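Local coordinates for designed helical repeat protein (Synthetic construct, PDB 5CWF) that has no known biological function but was computationally designed to fold as a helical repeat protein, and carries bound calcium ions in the crystal, at residues S2-K7 with V53-A58; A96-A101 with E146-V151. One frame throughout, in Å; residues are numbered along the deposited sequence. Where two conformers were deposited one is given.

Overall arrangement
Both contacts join near-parallel helices with one other helix between them in sequence: 3-21 with 48-67 in interaction 1, and 93-111 with 138-156 in interaction 2. They follow in series along the chain, the first closing before the second opens, and their centres lie about 19 Å apart. The row is continuous, because Val53 of interaction 1 packs on interaction 2, with Val53 CG2 3.9 Å from Leu100 CB. Helices 25-44, 70-89 and 115-134 intervene in sequence and supply further packing partners. The contacts differ in spacing: the short axes lie 10.3 Å apart in interaction 1 and 8.6 Å apart in interaction 2. They join alternate helices of the chain into the layered array of an all-helical repeat protein.

Interaction 1. Residues S2-K7 with V53-A58; sequences SDEMKK and VMLALA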
# COMPACT_ATOMS: atom_id res chain seq x y z
N SER A 2 12.13 7.84 12.32
CA SER A 2 12.36 9.27 12.17
C SER A 2 11.30 10.10 12.88
O SER A 2 10.27 9.59 13.31
CB SER A 2 12.36 9.66 10.69
OG SER A 2 11.07 9.48 10.14
N ASP A 3 11.58 11.40 13.00
CA ASP A 3 10.65 12.33 13.62
C ASP A 3 9.45 12.63 12.72
O ASP A 3 8.35 12.87 13.22
CB ASP A 3 11.36 13.64 13.98
CG ASP A 3 12.45 13.44 15.02
OD1 ASP A 3 12.37 12.46 15.79
OD2 ASP A 3 13.37 14.28 15.08
N GLU A 4 9.65 12.63 11.40
CA GLU A 4 8.52 12.79 10.49
C GLU A 4 7.62 11.56 10.56
O GLU A 4 6.40 11.68 10.47
CB GLU A 4 8.98 13.05 9.06
CG GLU A 4 7.85 13.57 8.17
CD GLU A 4 8.26 13.78 6.73
OE1 GLU A 4 9.47 13.80 6.44
OE2 GLU A 4 7.35 13.92 5.87
N MET A 5 8.22 10.39 10.73
CA MET A 5 7.44 9.17 10.88
C MET A 5 6.67 9.21 12.20
O MET A 5 5.50 8.86 12.24
CB MET A 5 8.31 7.93 10.83
CG MET A 5 7.54 6.64 11.06
SD MET A 5 6.24 6.30 9.85
CE MET A 5 7.25 6.10 8.41
N LYS A 6 7.32 9.65 13.27
CA LYS A 6 6.67 9.65 14.58
C LYS A 6 5.42 10.52 14.55
O LYS A 6 4.42 10.19 15.20
CB LYS A 6 7.62 10.14 15.69
CG LYS A 6 8.56 9.07 16.23
CD LYS A 6 9.52 9.65 17.27
CE LYS A 6 10.38 8.57 17.93
NZ LYS A 6 11.55 8.15 17.11
N LYS A 7 5.49 11.62 13.80
CA LYS A 7 4.33 12.50 13.62
C LYS A 7 3.19 11.83 12.86
O LYS A 7 2.02 11.94 13.24
CB LYS A 7 4.72 13.79 12.89
CG LYS A 7 5.27 14.90 13.78
CD LYS A 7 5.69 16.13 12.97
CE LYS A 7 4.54 16.67 12.11
NZ LYS A 7 4.91 17.92 11.38
N VAL A 53 9.56 3.71 1.95
CA VAL A 53 8.32 3.01 1.65
C VAL A 53 7.35 3.12 2.82
O VAL A 53 6.16 3.41 2.62
CB VAL A 53 8.59 1.51 1.34
CG1 VAL A 53 7.28 0.74 1.09
CG2 VAL A 53 9.52 1.38 0.15
N MET A 54 7.84 2.94 4.04
CA MET A 54 6.96 2.97 5.20
C MET A 54 6.32 4.34 5.39
O MET A 54 5.15 4.43 5.76
CB MET A 54 7.70 2.59 6.48
CG MET A 54 8.21 1.16 6.55
SD MET A 54 6.97 -0.09 6.20
CE MET A 54 7.42 -0.54 4.53
N LEU A 55 7.07 5.41 5.12
CA LEU A 55 6.50 6.76 5.26
C LEU A 55 5.40 6.99 4.25
O LEU A 55 4.33 7.53 4.59
CB LEU A 55 7.59 7.82 5.12
CG LEU A 55 7.15 9.28 5.32
CD1 LEU A 55 6.60 9.49 6.73
CD2 LEU A 55 8.33 10.23 5.07
N ALA A 56 5.64 6.58 3.01
CA ALA A 56 4.62 6.74 1.98
C ALA A 56 3.36 5.97 2.37
O ALA A 56 2.25 6.48 2.24
CB ALA A 56 5.16 6.28 0.62
N LEU A 57 3.51 4.74 2.85
CA LEU A 57 2.34 3.93 3.23
C LEU A 57 1.55 4.52 4.39
O LEU A 57 0.32 4.58 4.34
CB LEU A 57 2.78 2.51 3.61
CG LEU A 57 3.30 1.65 2.45
CD1 LEU A 57 3.71 0.26 2.94
CD2 LEU A 57 2.22 1.54 1.36
N ALA A 58 2.27 4.98 5.41
CA ALA A 58 1.64 5.60 6.56
C ALA A 58 0.83 6.81 6.13
O ALA A 58 -0.32 6.96 6.54
CB ALA A 58 2.71 5.99 7.58
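Two flat groups, the carboxylate of Glu4 and the Met54-Leu55 peptide, each receive a methyl group on one face. Leu55 CD2 lies over the carboxylate, 3.9 Å from Glu4 CD and at nearly equal distances from both oxygens, so it meets the face and not an edge. The two side chains cross at about a right angle, and the contact is van der Waals only; OE2 also has Lys59 as a long, weak ionic partner.

Over the peptide stands Met5 CE, 3.4 Å from Leu55 N and 3.6 Å from Met54 C. Met5 starts with CG anti to the backbone nitrogen (chi1 177°), then bends at chi2 and chi3, which turns the methyl onto helix 53-58. Its 3.3 Å approach to Leu55 CA is tighter than usual carbon contact, while Leu55 CB at 3.7 Å from the same CE is ordinary packing. Met5 SD touches Ala58 CB at 4.2 Å.

The helix carrying Met5 is N-capped by Ser2, whose OG accepts from Met5 N (3.0 Å, 151°). The axes run near-parallel, 24° apart. Helix 25-44 packs beside this joint, with Leu42 touching both Met5 and Met54; farther along helix 3-21, Val8 continues the packing on Leu55 and Ala58, and helices 70-89 and 93-111 take up Val53 and Leu57.

Interaction 2. Residues A96-A101 with E146-V151; sequences AKVMLA and ELAKRV
Ala101 and Ala148 meet methyl to methyl, their CB atoms 3.9 Å apart, and the helices are closest at this pair. The CB atoms of both alanines are directed toward the opposing helix, and the CA atoms of the two residues are the nearest across the contact at 5.8 Å. Consistent with the small side chains, the segment axes come within 8.6 Å and run close to parallel, at 15°. The alanines account for 112 of the 185 Å² buried, which places the dense part of the contact there.

Val98 extends this part by one helical turn. Its CG1, anti to the backbone nitrogen (chi1 170°), reaches Ala148 CB at 4.1 Å, while the Val98 carbonyl oxygen lies 3.8 Å from the same methyl. The Ala148 methyl therefore packs against one alanine methyl, one valine branch and a backbone carbonyl oxygen. Val98 also rests on Leu132 of helix 115-134.

The other side is looser and lined by lysines. In the conformer described, one of two deposited, Lys149 bends at chi2 (-43°) and lays its chain toward helix 93-111, bringing CD to 4.1 Å and NZ to 4.0 Å from Ala101 CB. No hydrogen bond results: NZ stays 4.2 Å from Lys97 O. Because Lys149 has two conformers and touches a crystal neighbour, this reach is probably not a fixed feature. Lys97 turns its end away from helix 146-151 and forms a salt bridge with Glu94.

No hydrogen bond crosses between the segments, so the joint rests on packing alone. Alanine-mediated close approach of near-parallel helices, with helix 115-134 between them in sequence, fits the designed helical repeat architecture, in which such helices line up side by side in one layer.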
# COMPACT_ATOMS: atom_id res chain seq x y z
N ALA A 96 12.03 -3.68 -2.98
CA ALA A 96 11.79 -2.35 -2.44
C ALA A 96 11.34 -1.40 -3.54
O ALA A 96 10.49 -0.56 -3.32
CB ALA A 96 13.02 -1.80 -1.74
N LYS A 97 11.89 -1.56 -4.74
CA LYS A 97 11.48 -0.70 -5.85
C LYS A 97 10.02 -0.92 -6.21
O LYS A 97 9.30 0.03 -6.48
CB LYS A 97 12.36 -0.92 -7.07
CG LYS A 97 13.75 -0.31 -6.90
CD LYS A 97 14.56 -0.28 -8.19
CE LYS A 97 14.82 -1.64 -8.76
NZ LYS A 97 16.14 -1.67 -9.49
N VAL A 98 9.59 -2.18 -6.24
CA VAL A 98 8.20 -2.49 -6.53
C VAL A 98 7.30 -1.84 -5.49
O VAL A 98 6.32 -1.18 -5.80
CB VAL A 98 7.95 -4.01 -6.53
CG1 VAL A 98 6.45 -4.33 -6.58
CG2 VAL A 98 8.71 -4.70 -7.66
N MET A 99 7.66 -2.04 -4.22
CA MET A 99 6.82 -1.59 -3.15
C MET A 99 6.83 -0.07 -3.03
O MET A 99 5.83 0.51 -2.64
CB MET A 99 7.25 -2.25 -1.83
CG MET A 99 7.09 -3.78 -1.85
SD MET A 99 5.56 -4.39 -2.54
CE MET A 99 6.05 -6.09 -2.86
N LEU A 100 7.95 0.57 -3.38
CA LEU A 100 7.95 2.04 -3.32
C LEU A 100 6.99 2.59 -4.38
O LEU A 100 6.24 3.53 -4.12
CB LEU A 100 9.35 2.60 -3.51
CG LEU A 100 9.45 4.13 -3.43
CD1 LEU A 100 8.96 4.59 -2.06
CD2 LEU A 100 10.86 4.64 -3.69
N ALA A 101 7.00 1.99 -5.56
CA ALA A 101 6.09 2.41 -6.63
C ALA A 101 4.64 2.21 -6.21
O ALA A 101 3.80 3.09 -6.43
CB ALA A 101 6.39 1.64 -7.92
N GLU A 146 7.55 -3.50 -13.50
CA GLU A 146 6.96 -2.84 -14.67
C GLU A 146 5.45 -2.60 -14.48
O GLU A 146 4.91 -1.54 -14.86
CB GLU A 146 7.27 -3.67 -15.90
CG GLU A 146 8.80 -3.74 -16.17
CD GLU A 146 9.49 -2.34 -16.10
OE1 GLU A 146 9.21 -1.50 -16.99
OE2 GLU A 146 10.30 -2.09 -15.16
N LEU A 147 4.78 -3.57 -13.88
CA LEU A 147 3.35 -3.39 -13.60
C LEU A 147 3.10 -2.34 -12.52
O LEU A 147 2.16 -1.56 -12.64
CB LEU A 147 2.73 -4.71 -13.18
CG LEU A 147 2.65 -5.80 -14.24
CD1 LEU A 147 1.83 -6.95 -13.68
CD2 LEU A 147 2.02 -5.30 -15.53
N ALA A 148 3.94 -2.31 -11.50
CA ALA A 148 3.82 -1.33 -10.42
C ALA A 148 4.03 0.09 -10.93
O ALA A 148 3.38 1.03 -10.48
CB ALA A 148 4.84 -1.67 -9.31
N LYS A 149 4.95 0.24 -11.87
CA LYS A 149 5.19 1.53 -12.50
C LYS A 149 3.94 1.98 -13.24
O LYS A 149 3.59 3.16 -13.27
CB LYS A 149 6.36 1.45 -13.49
CG LYS A 149 7.76 1.30 -12.89
CD LYS A 149 8.01 2.19 -11.70
CE LYS A 149 9.48 2.14 -11.30
NZ LYS A 149 9.73 2.48 -9.87
N ARG A 150 3.24 1.02 -13.84
CA ARG A 150 2.00 1.35 -14.57
C ARG A 150 0.85 1.70 -13.62
O ARG A 150 0.02 2.55 -13.95
CB ARG A 150 1.61 0.18 -15.47
CG ARG A 150 2.57 0.01 -16.62
CD ARG A 150 2.28 -1.21 -17.47
NE ARG A 150 0.91 -1.22 -17.97
CZ ARG A 150 0.22 -2.32 -18.25
NH1 ARG A 150 0.79 -3.51 -18.13
NH2 ARG A 150 -1.03 -2.23 -18.69
N VAL A 151 0.83 1.08 -12.44
CA VAL A 151 -0.18 1.41 -11.43
C VAL A 151 0.01 2.85 -10.98
O VAL A 151 -0.96 3.62 -10.87
CB VAL A 151 -0.08 0.46 -10.21
CG1 VAL A 151 -1.04 0.90 -9.10
CG2 VAL A 151 -0.41 -0.96 -10.62